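Local coordinates for protein PTHB1 (Homo sapiens, PDB 4YD8) that is a subunit of the BBSome, a coat complex thought to sort specific membrane proteins to primary cilia; this part is its N-terminal seven-bladed beta-propeller, at residues A100-R105 with R137-M142. Numbering follows the deposited sequence.
Sequences AVLHSR and RTACNM
Apolar packing joins L102 to A139 and M142, a selenomethionine in this crystal. The chi1 of L102, -178°, sets CG opposite the backbone N and sends its two methyls toward the other strand: CD1 meets A139 CB at 3.9 Å, while CD2 rests on the backbone of N141, 3.8 Å from its C atom, and lies 4.0 Å from M142 CG. M142, extended beyond CG, reaches back so that its CE lies 3.7 Å from L102 CB and equally close to the A100 carbonyl oxygen. Shortening L102 to alanine would remove both methyls and would probably open a gap facing A139 and N141, leaving M142 CG without this neighbour.

Polar contacts gather at the turn. A139 N donates to S104 O over 2.7 Å, at an N-H...O angle of 151° and on a lone pair in the carbonyl plane; T138 CA adds a CA-H...O contact to the same oxygen. A water bridges S104 OG and A139 O, donating to the latter at 2.7 Å. Beside them, R105 CD packs 3.8 Å from T138 CG2, and R105 NE is hydrogen-bonded to L135 O.

The axes of 100-102 and 139-142 approach to 8.6 Å, at 149°, too far for sheet pairing: strands 98-102 and 139-145 belong to successive propeller blades, with I158 of strand 155-160 touching L102, A139 and M142.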
loop_
_atom_site.group_PDB
_atom_site.type_symbol
_atom_site.label_atom_id
_atom_site.label_comp_id
_atom_site.label_asym_id
_atom_site.label_seq_id
_atom_site.Cartn_x
_atom_site.Cartn_y
_atom_site.Cartn_z
ATOM N N ALA A 100 4.754 6.080 9.073
ATOM C CA ALA A 100 5.052 4.915 9.915
ATOM C C ALA A 100 6.011 4.017 9.148
ATOM O O ALA A 100 5.798 3.730 7.973
ATOM C CB ALA A 100 3.782 4.164 10.287
ATOM N N VAL A 101 7.083 3.604 9.810
ATOM C CA VAL A 101 8.048 2.691 9.231
ATOM C C VAL A 101 8.034 1.430 10.078
ATOM O O VAL A 101 8.294 1.483 11.283
ATOM C CB VAL A 101 9.462 3.293 9.203
ATOM C CG1 VAL A 101 10.464 2.307 8.590
ATOM C CG2 VAL A 101 9.453 4.637 8.427
ATOM N N LEU A 102 7.713 0.311 9.449
ATOM C CA LEU A 102 7.689 -0.968 10.148
ATOM C C LEU A 102 9.008 -1.677 9.953
ATOM O O LEU A 102 9.446 -1.879 8.816
ATOM C CB LEU A 102 6.538 -1.835 9.634
ATOM C CG LEU A 102 6.380 -3.191 10.325
ATOM C CD1 LEU A 102 6.081 -2.991 11.819
ATOM C CD2 LEU A 102 5.280 -3.978 9.631
ATOM N N HIS A 103 9.632 -2.065 11.065
ATOM C CA HIS A 103 10.820 -2.917 11.059
ATOM C C HIS A 103 10.438 -4.246 11.692
ATOM O O HIS A 103 9.341 -4.386 12.223
ATOM C CB HIS A 103 11.978 -2.280 11.843
ATOM C CG HIS A 103 12.429 -0.955 11.307
ATOM N ND1 HIS A 103 13.187 -0.828 10.164
ATOM C CD2 HIS A 103 12.239 0.309 11.772
ATOM C CE1 HIS A 103 13.443 0.452 9.942
ATOM N NE2 HIS A 103 12.891 1.156 10.913
ATOM N N SER A 104 11.347 -5.212 11.649
ATOM C CA SER A 104 11.081 -6.519 12.241
ATOM C C SER A 104 10.679 -6.447 13.717
ATOM O O SER A 104 9.738 -7.135 14.140
ATOM C CB SER A 104 12.305 -7.420 12.097
ATOM O OG SER A 104 12.058 -8.661 12.728
ATOM N N ARG A 105 11.399 -5.645 14.501
ATOM C CA ARG A 105 11.129 -5.547 15.935
ATOM C C ARG A 105 10.820 -4.138 16.449
ATOM O O ARG A 105 10.868 -3.894 17.660
ATOM C CB ARG A 105 12.314 -6.120 16.732
ATOM C CG ARG A 105 12.565 -7.588 16.451
ATOM C CD ARG A 105 11.425 -8.458 16.963
ATOM N NE ARG A 105 11.276 -8.351 18.410
ATOM C CZ ARG A 105 11.851 -9.167 19.288
ATOM N NH1 ARG A 105 12.618 -10.170 18.874
ATOM N NH2 ARG A 105 11.655 -8.974 20.585
ATOM N N ARG A 137 7.342 -9.276 19.446
ATOM C CA ARG A 137 7.399 -10.360 18.460
ATOM C C ARG A 137 7.842 -9.822 17.108
ATOM O O ARG A 137 7.595 -8.663 16.800
ATOM C CB ARG A 137 6.033 -11.036 18.307
ATOM C CG ARG A 137 5.359 -11.375 19.610
ATOM C CD ARG A 137 4.030 -12.052 19.395
ATOM N NE ARG A 137 3.617 -12.740 20.610
ATOM C CZ ARG A 137 4.050 -13.945 20.961
ATOM N NH1 ARG A 137 4.905 -14.596 20.185
ATOM N NH2 ARG A 137 3.628 -14.499 22.087
ATOM N N THR A 138 8.488 -10.661 16.302
ATOM C CA THR A 138 8.866 -10.269 14.935
ATOM C C THR A 138 7.658 -9.911 14.072
ATOM O O THR A 138 6.675 -10.649 14.037
ATOM C CB THR A 138 9.632 -11.397 14.240
ATOM O OG1 THR A 138 8.911 -12.620 14.424
ATOM C CG2 THR A 138 11.011 -11.558 14.851
ATOM N N ALA A 139 7.748 -8.792 13.351
ATOM C CA ALA A 139 6.620 -8.309 12.554
ATOM C C ALA A 139 6.567 -8.924 11.163
ATOM O O ALA A 139 7.595 -9.280 10.598
ATOM C CB ALA A 139 6.675 -6.768 12.432
ATOM N N CYS A 140 5.360 -9.039 10.614
ATOM C CA CYS A 140 5.201 -9.373 9.208
ATOM C C CYS A 140 4.787 -8.135 8.404
ATOM O O CYS A 140 5.544 -7.651 7.563
ATOM C CB CYS A 140 4.171 -10.488 9.016
ATOM S SG CYS A 140 3.891 -10.869 7.256
ATOM N N ASN A 141 3.586 -7.634 8.680
ATOM C CA ASN A 141 3.005 -6.523 7.910
ATOM C C ASN A 141 2.059 -5.729 8.812
ATOM O O ASN A 141 1.891 -6.068 9.979
ATOM C CB ASN A 141 2.287 -7.037 6.643
ATOM C CG ASN A 141 1.252 -8.139 6.929
ATOM O OD1 ASN A 141 0.782 -8.294 8.052
ATOM N ND2 ASN A 141 0.885 -8.899 5.886
HETATM N N MSE A 142 1.461 -4.657 8.297
HETATM C CA MSE A 142 0.607 -3.839 9.141
HETATM C C MSE A 142 -0.519 -3.235 8.333
HETATM O O MSE A 142 -0.473 -3.234 7.098
HETATM C CB MSE A 142 1.404 -2.713 9.808
HETATM C CG MSE A 142 2.061 -1.759 8.820
HETATM SE SE MSE A 142 2.861 -0.259 9.850
HETATM C CE MSE A 142 3.945 0.520 8.464
HETATM O O HOH W 1 10.215 -9.944 10.916
#